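Protein CT_858 (PDB 3DOR) is the secreted chlamydial protease CPAF in its mature, dimeric form, and probably cleaves proteins as a serine-type endopeptidase. Local coordinates at residues Gln9-Phe13 with Phe501-Ile507; Tyr22-Lys28 with Leu69-Ala74; Phe418-Val422 with Pro436-Gly441; Ile457-Glu463 with Arg481-Thr487; Pro473-Lys477 with Val530-Ile534. One frame throughout, in Å; residues are numbered along the deposited sequence.

Contact 1: Gln9-Phe13 with Phe501-Ile507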
# COMPACT_ATOMS: atom_id res chain seq x y z
N GLN B 9 -20.63 11.97 1.65
CA GLN B 9 -19.69 11.55 2.69
C GLN B 9 -18.27 11.51 2.14
O GLN B 9 -17.35 12.09 2.71
CB GLN B 9 -20.07 10.16 3.21
CG GLN B 9 -20.04 10.02 4.71
CD GLN B 9 -18.73 10.47 5.32
OE1 GLN B 9 -17.67 9.93 5.01
NE2 GLN B 9 -18.79 11.48 6.19
N ASP B 10 -18.10 10.82 1.02
CA ASP B 10 -16.77 10.70 0.43
C ASP B 10 -16.24 12.04 -0.07
O ASP B 10 -15.04 12.30 -0.01
CB ASP B 10 -16.80 9.64 -0.68
CG ASP B 10 -17.13 8.26 -0.14
OD1 ASP B 10 -16.59 7.90 0.93
OD2 ASP B 10 -17.91 7.52 -0.77
N LEU B 11 -17.14 12.90 -0.54
CA LEU B 11 -16.75 14.22 -1.02
C LEU B 11 -16.17 14.96 0.19
O LEU B 11 -15.10 15.56 0.11
CB LEU B 11 -17.96 15.00 -1.54
CG LEU B 11 -17.76 16.17 -2.52
CD1 LEU B 11 -19.03 16.99 -2.57
CD2 LEU B 11 -16.60 17.05 -2.10
N SER B 12 -16.88 14.88 1.31
CA SER B 12 -16.43 15.56 2.51
C SER B 12 -15.07 15.04 2.94
O SER B 12 -14.25 15.79 3.48
CB SER B 12 -17.44 15.37 3.65
OG SER B 12 -17.40 14.05 4.17
N PHE B 13 -14.83 13.75 2.72
CA PHE B 13 -13.53 13.20 3.09
C PHE B 13 -12.45 13.78 2.18
O PHE B 13 -11.39 14.20 2.65
CB PHE B 13 -13.53 11.67 2.96
CG PHE B 13 -12.23 11.04 3.36
CD1 PHE B 13 -11.72 11.22 4.65
CD2 PHE B 13 -11.50 10.28 2.45
CE1 PHE B 13 -10.50 10.65 5.03
CE2 PHE B 13 -10.28 9.70 2.82
CZ PHE B 13 -9.78 9.89 4.11
N PHE B 501 -9.23 4.03 0.40
CA PHE B 501 -10.08 3.89 1.58
C PHE B 501 -11.37 3.23 1.14
O PHE B 501 -11.86 3.50 0.05
CB PHE B 501 -10.35 5.26 2.22
CG PHE B 501 -11.12 6.21 1.34
CD1 PHE B 501 -12.50 6.32 1.46
CD2 PHE B 501 -10.46 6.97 0.37
CE1 PHE B 501 -13.22 7.18 0.63
CE2 PHE B 501 -11.18 7.83 -0.46
CZ PHE B 501 -12.55 7.93 -0.33
N PRO B 502 -11.93 2.33 1.97
CA PRO B 502 -13.18 1.66 1.60
C PRO B 502 -14.34 2.65 1.50
O PRO B 502 -14.46 3.56 2.33
CB PRO B 502 -13.36 0.62 2.70
CG PRO B 502 -12.69 1.25 3.87
CD PRO B 502 -11.44 1.86 3.27
N ASN B 503 -15.19 2.47 0.49
CA ASN B 503 -16.31 3.38 0.29
C ASN B 503 -17.31 2.72 -0.65
O ASN B 503 -16.99 1.76 -1.33
CB ASN B 503 -15.80 4.67 -0.34
CG ASN B 503 -15.18 4.44 -1.71
OD1 ASN B 503 -15.80 4.68 -2.74
ND2 ASN B 503 -13.94 3.94 -1.72
N ARG B 504 -18.52 3.27 -0.68
CA ARG B 504 -19.60 2.75 -1.52
C ARG B 504 -19.75 3.57 -2.80
O ARG B 504 -20.70 3.37 -3.56
CB ARG B 504 -20.93 2.78 -0.75
CG ARG B 504 -21.00 1.89 0.48
CD ARG B 504 -21.36 0.46 0.11
NE ARG B 504 -21.49 -0.41 1.28
CZ ARG B 504 -22.36 -0.22 2.28
NH1 ARG B 504 -23.19 0.81 2.25
NH2 ARG B 504 -22.40 -1.08 3.29
N THR B 505 -18.83 4.50 -3.03
CA THR B 505 -18.89 5.33 -4.23
C THR B 505 -18.00 4.76 -5.33
O THR B 505 -17.92 5.32 -6.43
CB THR B 505 -18.44 6.79 -3.94
OG1 THR B 505 -19.15 7.29 -2.80
CG2 THR B 505 -18.74 7.69 -5.13
N GLY B 506 -17.34 3.65 -5.05
CA GLY B 506 -16.48 3.04 -6.05
C GLY B 506 -15.16 3.73 -6.30
O GLY B 506 -14.54 3.54 -7.35
N ILE B 507 -14.72 4.54 -5.35
CA ILE B 507 -13.45 5.25 -5.48
C ILE B 507 -12.30 4.27 -5.25
O ILE B 507 -12.26 3.58 -4.23
CB ILE B 507 -13.35 6.39 -4.47
CG1 ILE B 507 -14.52 7.36 -4.68
CG2 ILE B 507 -12.02 7.10 -4.61
CD1 ILE B 507 -14.52 8.53 -3.72
O HOH W 1 -18.85 5.42 0.98
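Phe13 lays its CD2-CE2 edge over one face of the Phe501 ring, and this edge-to-face pair is the tight part of the contact. With CG of Phe13 anti to the backbone N (chi1 -179°), the ring reaches out from the helix until its CE2 lies 3.7 Å from CD2 of Phe501, the planes at 63°. At the edge of the same Phe501 ring, near its plane, Asp10 OD1 comes to 3.5 Å from CE1, where aromatic hydrogens suit a carboxylate oxygen. The other oxygen, OD2, accepts a hydrogen bond from Thr505 OG1, though its very short modelled length is doubtful. On the looser side a single water mediates: it donates to Asp10 OD2 at 2.9 Å and accepts from Arg504 N at 2.7 Å, linking groups that do not bond directly. Asparagine suits the middle of the loop, since its amide both gives and takes: Asn503 ND2 donates to the carbonyls of Phe501 and Ile507, and OD1 accepts from Ile507 N at 2.8 Å. Phe13 also stacks on Phe13 of the second subunit. The whole is an N-terminal helix packed on the connection of an antiparallel beta-hairpin, at the dimer interface.

Contact 2: Tyr22-Lys28 with Leu69-Ala74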
# COMPACT_ATOMS: atom_id res chain seq x y z
N TYR B 22 -2.66 18.75 0.94
CA TYR B 22 -2.56 19.19 -0.45
C TYR B 22 -1.76 20.48 -0.46
O TYR B 22 -2.29 21.58 -0.30
CB TYR B 22 -3.94 19.42 -1.05
CG TYR B 22 -3.88 19.71 -2.52
CD1 TYR B 22 -3.50 18.73 -3.44
CD2 TYR B 22 -4.16 20.99 -3.00
CE1 TYR B 22 -3.40 19.01 -4.80
CE2 TYR B 22 -4.06 21.28 -4.35
CZ TYR B 22 -3.67 20.30 -5.24
OH TYR B 22 -3.52 20.62 -6.57
N ALA B 23 -0.45 20.32 -0.66
CA ALA B 23 0.48 21.44 -0.66
C ALA B 23 0.21 22.59 -1.62
O ALA B 23 0.41 23.74 -1.28
CB ALA B 23 1.91 20.93 -0.86
N PRO B 24 -0.24 22.28 -2.85
CA PRO B 24 -0.50 23.38 -3.79
C PRO B 24 -1.77 24.21 -3.59
O PRO B 24 -2.10 25.05 -4.43
CB PRO B 24 -0.46 22.69 -5.16
CG PRO B 24 -0.81 21.29 -4.86
CD PRO B 24 -0.19 20.98 -3.53
N LYS B 25 -2.46 23.98 -2.48
CA LYS B 25 -3.69 24.71 -2.17
C LYS B 25 -3.54 26.23 -2.31
O LYS B 25 -4.30 26.87 -3.04
CB LYS B 25 -4.16 24.34 -0.75
CG LYS B 25 -5.34 25.13 -0.21
CD LYS B 25 -6.01 24.38 0.94
CE LYS B 25 -6.49 25.33 2.04
NZ LYS B 25 -7.41 26.40 1.58
N THR B 26 -2.57 26.80 -1.62
CA THR B 26 -2.35 28.24 -1.68
C THR B 26 -2.05 28.71 -3.10
O THR B 26 -2.41 29.82 -3.50
CB THR B 26 -1.19 28.65 -0.76
OG1 THR B 26 -1.36 28.02 0.52
CG2 THR B 26 -1.16 30.16 -0.57
N TRP B 27 -1.39 27.87 -3.88
CA TRP B 27 -1.05 28.20 -5.25
C TRP B 27 -2.28 28.22 -6.15
O TRP B 27 -2.42 29.09 -7.01
CB TRP B 27 -0.01 27.20 -5.78
CG TRP B 27 0.14 27.23 -7.26
CD1 TRP B 27 -0.48 26.42 -8.16
CD2 TRP B 27 0.93 28.15 -8.02
NE1 TRP B 27 -0.11 26.77 -9.44
CE2 TRP B 27 0.75 27.83 -9.38
CE3 TRP B 27 1.77 29.22 -7.68
CZ2 TRP B 27 1.38 28.54 -10.41
CZ3 TRP B 27 2.40 29.92 -8.70
CH2 TRP B 27 2.20 29.58 -10.05
N LYS B 28 -3.17 27.25 -5.97
CA LYS B 28 -4.38 27.16 -6.78
C LYS B 28 -5.32 28.35 -6.53
O LYS B 28 -5.98 28.85 -7.45
CB LYS B 28 -5.10 25.85 -6.48
CG LYS B 28 -4.22 24.61 -6.69
CD LYS B 28 -3.75 24.49 -8.15
CE LYS B 28 -2.89 23.25 -8.36
NZ LYS B 28 -2.53 23.06 -9.80
N LEU B 69 -8.79 21.26 -9.58
CA LEU B 69 -7.53 21.71 -9.01
C LEU B 69 -6.51 22.02 -10.11
O LEU B 69 -5.47 22.62 -9.84
CB LEU B 69 -6.95 20.65 -8.08
CG LEU B 69 -7.71 20.36 -6.77
CD1 LEU B 69 -7.13 19.12 -6.10
CD2 LEU B 69 -7.61 21.57 -5.84
N ASN B 70 -6.83 21.63 -11.34
CA ASN B 70 -5.92 21.86 -12.47
C ASN B 70 -4.52 21.39 -12.06
O ASN B 70 -3.54 22.13 -12.15
CB ASN B 70 -5.93 23.35 -12.83
CG ASN B 70 -5.40 23.63 -14.24
OD1 ASN B 70 -5.73 24.64 -14.86
ND2 ASN B 70 -4.56 22.73 -14.74
N ASP B 71 -4.44 20.15 -11.58
CA ASP B 71 -3.19 19.53 -11.12
C ASP B 71 -3.02 18.20 -11.86
O ASP B 71 -3.78 17.26 -11.61
CB ASP B 71 -3.28 19.27 -9.61
CG ASP B 71 -1.98 18.75 -9.00
OD1 ASP B 71 -1.22 18.05 -9.70
OD2 ASP B 71 -1.73 19.04 -7.81
N PHE B 72 -2.04 18.11 -12.75
CA PHE B 72 -1.88 16.86 -13.48
C PHE B 72 -1.64 15.67 -12.56
O PHE B 72 -1.88 14.53 -12.94
CB PHE B 72 -0.75 16.95 -14.51
CG PHE B 72 -0.99 17.99 -15.57
CD1 PHE B 72 -0.33 19.21 -15.53
CD2 PHE B 72 -1.91 17.76 -16.59
CE1 PHE B 72 -0.58 20.20 -16.49
CE2 PHE B 72 -2.16 18.73 -17.55
CZ PHE B 72 -1.49 19.95 -17.50
N HIS B 73 -1.18 15.95 -11.34
CA HIS B 73 -0.94 14.91 -10.34
C HIS B 73 -2.23 14.54 -9.58
O HIS B 73 -2.40 13.40 -9.16
CB HIS B 73 0.10 15.37 -9.31
CG HIS B 73 1.52 15.11 -9.70
ND1 HIS B 73 1.91 13.99 -10.42
CD2 HIS B 73 2.67 15.76 -9.37
CE1 HIS B 73 3.23 13.96 -10.51
NE2 HIS B 73 3.72 15.02 -9.88
N ALA B 74 -3.12 15.51 -9.37
CA ALA B 74 -4.35 15.26 -8.62
C ALA B 74 -5.50 14.66 -9.44
O ALA B 74 -5.92 15.22 -10.45
CB ALA B 74 -4.82 16.55 -7.93
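Tyr22 and Lys28 grip Leu69, Asn70 and Asp71 in a buried contact, part polar and part apolar, which ties the start of helix 25-32 to the loop between helix 55-67 and strand 75-78. Tyrosine suits its place by offering both a ring and a hydroxyl. The hydroxyl OH donates to Asp71 OD2 at 2.7 Å, which accepts on its lone pair facing away from OD1. The ring is held between two apolar groups: Leu69 CD1 stands over one face in a CH-pi contact, 4.1 Å from the centroid and 25° off the normal, while Pro24 CG lies against the opposite face, offset toward the rim. Asp71 spends its second oxygen on its own loop, OD1 accepting from His73 N at 2.7 Å in an Asx turn. Lys28 bends at its second torsion (chi2 -61°) and then runs straight, which brings NZ to the carbonyls that follow helix 55-67. NZ donates to Asn70 O at 2.7 Å, from well above the carbonyl plane. A second, weak bond runs from Lys28 NZ to Leu69 O at 3.0 Å. A positive charge is apt at the C-terminal end of a helix, where the carbonyls should attract it. Lys28 NZ also makes a salt bridge with the later Glu526, Phe72 packs on helix 140-150, and strand 507-518 flanks both segments, Thr513 OG1 bonding Asp71 OD2 and Pro24 resting on Thr513 and Leu516.

Contact 3: Phe418-Val422 with Pro436-Gly441. With SO4 (sulfate ion), chain P.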
# COMPACT_ATOMS: atom_id res chain seq x y z
N PHE B 418 17.91 16.51 6.23
CA PHE B 418 16.50 16.48 5.85
C PHE B 418 15.64 16.22 7.09
O PHE B 418 14.65 16.91 7.33
CB PHE B 418 16.26 15.36 4.83
CG PHE B 418 14.80 15.14 4.51
CD1 PHE B 418 14.15 15.94 3.58
CD2 PHE B 418 14.08 14.14 5.16
CE1 PHE B 418 12.80 15.76 3.29
CE2 PHE B 418 12.73 13.95 4.88
CZ PHE B 418 12.09 14.76 3.94
N GLY B 419 16.01 15.20 7.86
CA GLY B 419 15.25 14.87 9.06
C GLY B 419 15.16 16.05 10.01
O GLY B 419 14.08 16.39 10.49
N ARG B 420 16.30 16.69 10.28
CA ARG B 420 16.32 17.84 11.18
C ARG B 420 15.44 18.99 10.71
O ARG B 420 14.74 19.60 11.52
CB ARG B 420 17.73 18.38 11.35
CG ARG B 420 18.71 17.41 11.96
CD ARG B 420 20.08 18.05 11.99
NE ARG B 420 21.13 17.03 12.00
CZ ARG B 420 22.14 17.00 11.14
NH1 ARG B 420 22.23 17.94 10.20
NH2 ARG B 420 23.05 16.04 11.21
N GLN B 421 15.47 19.29 9.41
CA GLN B 421 14.68 20.40 8.90
C GLN B 421 13.19 20.12 9.00
O GLN B 421 12.41 21.03 9.29
CB GLN B 421 15.06 20.72 7.45
CG GLN B 421 16.48 21.23 7.27
CD GLN B 421 16.80 21.50 5.80
OE1 GLN B 421 16.11 22.28 5.14
NE2 GLN B 421 17.84 20.85 5.29
N VAL B 422 12.80 18.88 8.76
CA VAL B 422 11.39 18.52 8.87
C VAL B 422 10.96 18.62 10.33
O VAL B 422 9.93 19.22 10.64
CB VAL B 422 11.13 17.08 8.35
CG1 VAL B 422 9.69 16.67 8.62
CG2 VAL B 422 11.41 17.03 6.85
N PRO B 436 11.27 26.11 2.08
CA PRO B 436 11.84 25.12 1.16
C PRO B 436 12.89 24.17 1.74
O PRO B 436 13.87 24.58 2.38
CB PRO B 436 12.36 25.97 -0.01
CG PRO B 436 12.63 27.30 0.62
CD PRO B 436 11.46 27.48 1.57
N ILE B 437 12.66 22.88 1.51
CA ILE B 437 13.53 21.82 1.98
C ILE B 437 13.79 20.89 0.79
O ILE B 437 12.85 20.45 0.13
CB ILE B 437 12.85 21.01 3.11
CG1 ILE B 437 12.51 21.95 4.28
CG2 ILE B 437 13.74 19.86 3.56
CD1 ILE B 437 11.84 21.25 5.44
N PRO B 438 15.06 20.57 0.50
CA PRO B 438 15.30 19.68 -0.64
C PRO B 438 14.88 18.25 -0.35
O PRO B 438 15.02 17.76 0.76
CB PRO B 438 16.80 19.82 -0.88
CG PRO B 438 17.35 20.12 0.46
CD PRO B 438 16.32 21.05 1.09
N LEU B 439 14.33 17.58 -1.37
CA LEU B 439 13.90 16.20 -1.19
C LEU B 439 15.12 15.39 -0.77
O LEU B 439 16.22 15.63 -1.27
CB LEU B 439 13.31 15.67 -2.49
CG LEU B 439 12.09 16.45 -3.00
CD1 LEU B 439 11.57 15.87 -4.32
CD2 LEU B 439 11.01 16.40 -1.94
N PHE B 440 14.92 14.46 0.16
CA PHE B 440 15.99 13.62 0.68
C PHE B 440 17.14 14.46 1.21
O PHE B 440 18.21 13.94 1.53
CB PHE B 440 16.51 12.66 -0.39
CG PHE B 440 15.47 11.71 -0.92
CD1 PHE B 440 14.85 11.95 -2.14
CD2 PHE B 440 15.11 10.59 -0.19
CE1 PHE B 440 13.88 11.08 -2.63
CE2 PHE B 440 14.13 9.71 -0.67
CZ PHE B 440 13.52 9.96 -1.89
N GLY B 441 16.93 15.77 1.30
CA GLY B 441 17.97 16.66 1.78
C GLY B 441 19.06 16.99 0.77
O GLY B 441 19.95 17.77 1.08
S SO4 P . 20.69 21.40 9.20
O1 SO4 P . 19.83 21.98 8.11
O2 SO4 P . 21.64 20.42 8.58
O3 SO4 P . 21.52 22.46 9.87
O4 SO4 P . 19.78 20.77 10.20
O HOH W 2 16.72 24.04 3.01
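Phe418 opens the helical side by pressing its CB and ring against the turn that ends at Gly441. CG stands anti to the backbone N (chi1 173°), and the ring leans along the helix toward Val422; CD1 meets Ile437 CG2 at 3.9 Å, and Pro438 O lies near the plane of the ring, 3.5 Å from the same CD1. Gly441 suits the narrow place beside Phe418, its CA only 3.7 Å from CB of Phe418 and its phi positive (78°). Arg420 takes another direction, to a sulfate ion probably from the crystallisation liquor: Arg420 NH1 donates a weak hydrogen bond to sulfate O2, 3.0 Å away. Gln421, one turn on from Phe418, lies alongside Ile437, the two side chains running in opposite directions; its CB is 3.8 Å from Ile437 CD1. Its amide finds polar partners outside the apolar patch. OE1 accepts from a water at 2.8 Å that also donates to Pro436 O at 3.0 Å, while NE2 bonds Ser417 OG, which also binds the sulfate. Val422 completes the row, its CG2 resting over the rim of one face of the Phe418 ring and more loosely approaching Ile437 CD1. The segments thus meet by van der Waals packing of side chains on side chains and backbone: Phe418 and Ile437 hold helix 409-428 to the loop before strand 444-445, while the water joins Gln421 to Pro436 at the more exposed end.

Contact 4: Ile457-Glu463 with Arg481-Thr487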
# COMPACT_ATOMS: atom_id res chain seq x y z
N ILE B 457 25.10 19.42 -24.31
CA ILE B 457 23.88 18.64 -24.30
C ILE B 457 22.68 19.48 -24.73
O ILE B 457 22.53 20.64 -24.31
CB ILE B 457 23.57 18.11 -22.87
CG1 ILE B 457 24.71 17.21 -22.38
CG2 ILE B 457 22.25 17.33 -22.88
CD1 ILE B 457 24.54 16.74 -20.94
N CYS B 458 21.83 18.88 -25.56
CA CYS B 458 20.61 19.53 -26.00
C CYS B 458 19.47 18.62 -25.58
O CYS B 458 19.40 17.47 -26.02
CB CYS B 458 20.60 19.71 -27.51
SG CYS B 458 19.05 20.39 -28.12
N VAL B 459 18.59 19.12 -24.71
CA VAL B 459 17.45 18.33 -24.25
C VAL B 459 16.17 18.75 -24.96
O VAL B 459 15.85 19.94 -25.04
CB VAL B 459 17.21 18.50 -22.71
CG1 VAL B 459 16.08 17.58 -22.25
CG2 VAL B 459 18.47 18.20 -21.96
N LEU B 460 15.44 17.77 -25.48
CA LEU B 460 14.18 18.03 -26.17
C LEU B 460 13.04 17.78 -25.19
O LEU B 460 12.98 16.72 -24.55
CB LEU B 460 14.03 17.11 -27.38
CG LEU B 460 15.24 17.02 -28.30
CD1 LEU B 460 14.93 16.01 -29.39
CD2 LEU B 460 15.59 18.40 -28.89
N ILE B 461 12.14 18.75 -25.09
CA ILE B 461 11.00 18.67 -24.16
C ILE B 461 9.69 19.10 -24.83
O ILE B 461 9.70 19.76 -25.88
CB ILE B 461 11.21 19.63 -22.97
CG1 ILE B 461 11.25 21.07 -23.49
CG2 ILE B 461 12.52 19.31 -22.25
CD1 ILE B 461 11.15 22.15 -22.39
N ASN B 462 8.57 18.73 -24.23
CA ASN B 462 7.29 19.17 -24.76
C ASN B 462 6.26 19.27 -23.64
O ASN B 462 6.59 19.07 -22.46
CB ASN B 462 6.81 18.26 -25.92
CG ASN B 462 6.32 16.91 -25.47
OD1 ASN B 462 5.66 16.21 -26.24
ND2 ASN B 462 6.64 16.52 -24.24
N GLU B 463 5.03 19.59 -24.02
CA GLU B 463 3.95 19.79 -23.06
C GLU B 463 3.46 18.53 -22.38
O GLU B 463 2.58 18.58 -21.52
CB GLU B 463 2.77 20.51 -23.73
CG GLU B 463 1.82 19.61 -24.51
CD GLU B 463 2.39 19.11 -25.82
OE1 GLU B 463 1.73 18.28 -26.48
OE2 GLU B 463 3.49 19.55 -26.19
N ARG B 481 23.69 23.83 -17.75
CA ARG B 481 24.41 22.63 -18.18
C ARG B 481 24.02 22.21 -19.60
O ARG B 481 24.82 21.63 -20.33
CB ARG B 481 24.09 21.45 -17.24
CG ARG B 481 25.29 20.74 -16.63
CD ARG B 481 25.87 19.60 -17.46
NE ARG B 481 26.41 20.10 -18.71
CZ ARG B 481 27.02 19.36 -19.63
NH1 ARG B 481 27.20 18.06 -19.45
NH2 ARG B 481 27.38 19.93 -20.76
N ALA B 482 22.78 22.48 -19.98
CA ALA B 482 22.30 22.09 -21.29
C ALA B 482 21.39 23.09 -21.95
O ALA B 482 20.79 23.95 -21.29
CB ALA B 482 21.58 20.75 -21.19
N LEU B 483 21.28 22.96 -23.26
CA LEU B 483 20.42 23.81 -24.07
C LEU B 483 19.06 23.08 -24.07
O LEU B 483 19.00 21.90 -24.45
CB LEU B 483 20.98 23.87 -25.49
CG LEU B 483 20.72 25.05 -26.44
CD1 LEU B 483 20.05 24.54 -27.69
CD2 LEU B 483 19.92 26.14 -25.77
N ILE B 484 17.99 23.75 -23.64
CA ILE B 484 16.68 23.11 -23.60
C ILE B 484 15.87 23.59 -24.80
O ILE B 484 15.70 24.80 -25.00
CB ILE B 484 15.92 23.42 -22.27
CG1 ILE B 484 16.55 22.66 -21.09
CG2 ILE B 484 14.49 22.90 -22.35
CD1 ILE B 484 17.94 22.96 -20.84
N VAL B 485 15.37 22.65 -25.59
CA VAL B 485 14.64 22.97 -26.81
C VAL B 485 13.29 22.26 -26.93
O VAL B 485 13.14 21.12 -26.50
CB VAL B 485 15.50 22.58 -28.04
CG1 VAL B 485 14.81 22.97 -29.34
CG2 VAL B 485 16.86 23.26 -27.93
N GLY B 486 12.30 22.94 -27.52
CA GLY B 486 10.98 22.35 -27.70
C GLY B 486 9.88 23.26 -27.20
O GLY B 486 9.86 24.46 -27.49
N THR B 487 8.94 22.69 -26.46
CA THR B 487 7.87 23.48 -25.89
C THR B 487 7.80 23.26 -24.38
O THR B 487 8.18 22.19 -23.87
CB THR B 487 6.48 23.19 -26.57
OG1 THR B 487 6.18 21.79 -26.54
CG2 THR B 487 6.50 23.68 -28.02
O HOH W 3 25.44 22.08 -23.11
O HOH W 4 3.30 22.60 -26.58
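Ile457 and Leu483 begin a ladder of five backbone hydrogen bonds between two parallel strands. Leu483 N donates to Ile457 O at 2.8 Å, and Val459 N, Val485 N and Ile461 N follow, each nearly along the C=O axis of its acceptor. The last rung differs: Thr487 N reaches Ile461 O at 3.1 Å from above the carbonyl plane, where Gly486 takes backbone angles (phi 129°) that only a residue without CB holds comfortably. CA-H...O contacts fill the gaps between rungs, as from Leu460 CA to Val485 O at 3.3 Å. Among apolar contacts, Cys458 SG touches Val485 CG2 at 3.6 Å on the face that also carries Leu460 and Leu483, packed by helix 549-564. Val459 and Ile484 point to the other face, toward helix 468-478; there Ile461 CD1 is pressed against Ile484 CG2 at a tight 3.4 Å. Branched aliphatic residues suit a sheet buried on both faces. Polar groups gather at the ends. Ile457 CD1 lies over the guanidinium of Arg481, which hydrogen-bonds Lys455 O and forms a salt bridge with a second sulfate, probably from the crystallisation liquor. At the far end a water joins Glu463 OE2, at 3.1 Å, to Thr487 OG1, while Glu463 OE1 accepts from Ser144. The strands, with helix 468-478 between them, form a beta-alpha-beta crossover, consistent with the ClpP/crotonase-like core of S41 peptidases.

Contact 5: Pro473-Lys477 with Val530-Ile534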
# COMPACT_ATOMS: atom_id res chain seq x y z
N PRO B 473 14.79 18.92 -17.13
CA PRO B 473 15.27 20.12 -17.84
C PRO B 473 15.48 21.35 -16.95
O PRO B 473 16.37 22.15 -17.22
CB PRO B 473 14.19 20.34 -18.90
CG PRO B 473 12.95 19.83 -18.23
CD PRO B 473 13.44 18.54 -17.59
N VAL B 474 14.68 21.49 -15.90
CA VAL B 474 14.83 22.65 -15.04
C VAL B 474 16.19 22.67 -14.34
O VAL B 474 16.83 23.72 -14.22
CB VAL B 474 13.66 22.77 -13.99
CG1 VAL B 474 13.96 21.99 -12.71
CG2 VAL B 474 13.41 24.23 -13.68
N VAL B 475 16.66 21.50 -13.91
CA VAL B 475 17.96 21.39 -13.24
C VAL B 475 19.07 21.73 -14.23
O VAL B 475 19.99 22.49 -13.92
CB VAL B 475 18.20 19.96 -12.69
CG1 VAL B 475 19.63 19.85 -12.16
CG2 VAL B 475 17.21 19.66 -11.56
N LEU B 476 18.98 21.16 -15.43
CA LEU B 476 19.98 21.41 -16.46
C LEU B 476 19.94 22.85 -16.98
O LEU B 476 20.98 23.42 -17.35
CB LEU B 476 19.78 20.42 -17.62
CG LEU B 476 20.00 18.95 -17.24
CD1 LEU B 476 19.73 17.99 -18.42
CD2 LEU B 476 21.42 18.80 -16.75
N LYS B 477 18.75 23.44 -17.01
CA LYS B 477 18.61 24.82 -17.48
C LYS B 477 19.11 25.81 -16.43
O LYS B 477 19.95 26.65 -16.74
CB LYS B 477 17.15 25.13 -17.80
CG LYS B 477 16.93 26.47 -18.52
CD LYS B 477 15.49 26.56 -19.04
CE LYS B 477 15.32 27.68 -20.08
NZ LYS B 477 15.54 29.05 -19.52
N VAL B 530 8.27 24.36 -17.16
CA VAL B 530 9.61 24.83 -17.43
C VAL B 530 9.71 25.24 -18.89
O VAL B 530 9.39 24.46 -19.80
CB VAL B 530 10.63 23.72 -17.15
CG1 VAL B 530 12.04 24.22 -17.40
CG2 VAL B 530 10.46 23.23 -15.72
N GLU B 531 10.16 26.47 -19.10
CA GLU B 531 10.32 27.01 -20.43
C GLU B 531 11.64 26.56 -21.03
O GLU B 531 12.62 26.34 -20.30
CB GLU B 531 10.28 28.55 -20.38
CG GLU B 531 11.56 29.23 -19.83
CD GLU B 531 11.85 28.96 -18.34
OE1 GLU B 531 10.91 28.63 -17.58
OE2 GLU B 531 13.02 29.09 -17.92
N PRO B 532 11.69 26.40 -22.36
CA PRO B 532 12.92 25.98 -23.04
C PRO B 532 13.70 27.25 -23.37
O PRO B 532 13.17 28.34 -23.23
CB PRO B 532 12.40 25.32 -24.31
CG PRO B 532 11.18 26.16 -24.63
CD PRO B 532 10.52 26.31 -23.26
N HIS B 533 14.96 27.10 -23.76
CA HIS B 533 15.77 28.25 -24.17
C HIS B 533 15.22 28.62 -25.54
O HIS B 533 15.03 29.79 -25.84
CB HIS B 533 17.25 27.87 -24.36
CG HIS B 533 17.98 27.58 -23.09
ND1 HIS B 533 18.54 28.58 -22.31
CD2 HIS B 533 18.28 26.41 -22.48
CE1 HIS B 533 19.17 28.03 -21.29
NE2 HIS B 533 19.02 26.72 -21.37
N ILE B 534 14.96 27.61 -26.36
CA ILE B 534 14.45 27.83 -27.71
C ILE B 534 13.07 27.19 -27.90
O ILE B 534 12.94 25.97 -27.83
CB ILE B 534 15.40 27.22 -28.79
CG1 ILE B 534 16.83 27.76 -28.63
CG2 ILE B 534 14.85 27.50 -30.17
CD1 ILE B 534 16.96 29.26 -28.81
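Lys477 and Val474, on the helix of a beta-alpha-beta unit, meet the loop that leads into the edge strand 534-535 of the same sheet. In the first shell, lysine serves by both its charge and its long aliphatic chain. Its CG sits anti to the backbone N (chi1 -170°) and the chain runs extended until it bends at its last torsion (chi4 -65°), delivering NZ to Glu531. There NZ forms a salt bridge with Glu531 OE2 at 3.0 Å, arriving on the anti side and slightly out of the carboxylate plane. Glutamate suits the spot because, although its CB points away from the helix, its bent chain curls back to reach the lysine. Nearer the helix, Lys477 and His533 slide past each other in opposite directions, with Lys477 CG 3.5 Å from NE2 of the imidazole. Valine meets valine one turn earlier, the two branched side chains crossing at about a right angle, with CB of Val474 3.7 Å from CG2 of Val530. In the next shell, Glu531 OE1 makes a salt bridge with Arg519, so one carboxylate joins two basic groups. His533 is placed by a backbone hydrogen bond to Ile484, and its NE2 donates a weak hydrogen bond to Ala482 O. Its ring is thereby set as a platform: Lys477 CE stands over the centre of one face in a CH-pi contact, 3.9 Å from the centroid and only 1° off the ring normal.

From the N terminus, helix 2-20 opens contact 1, which closes almost 500 residues later on the connection before strand 507-518. Contact 2 lies inside that loop and closes in the loop after helix 55-67, some 20 Å from contact 1 between centres. Contacts 3 and 4 are also nested inside it and follow contact 2 in series: the first folds the middle of helix 409-428 back on the chain after it, the second pairs strands 457-461 and 483-486. Contact 5 crosses contact 4, since helix 468-478 lies between those strands and its partner 530-534 beyond them; it crosses contact 1 as well. Contacts 4 and 5 touch, binding sheet, helix and edge-strand loop into one block.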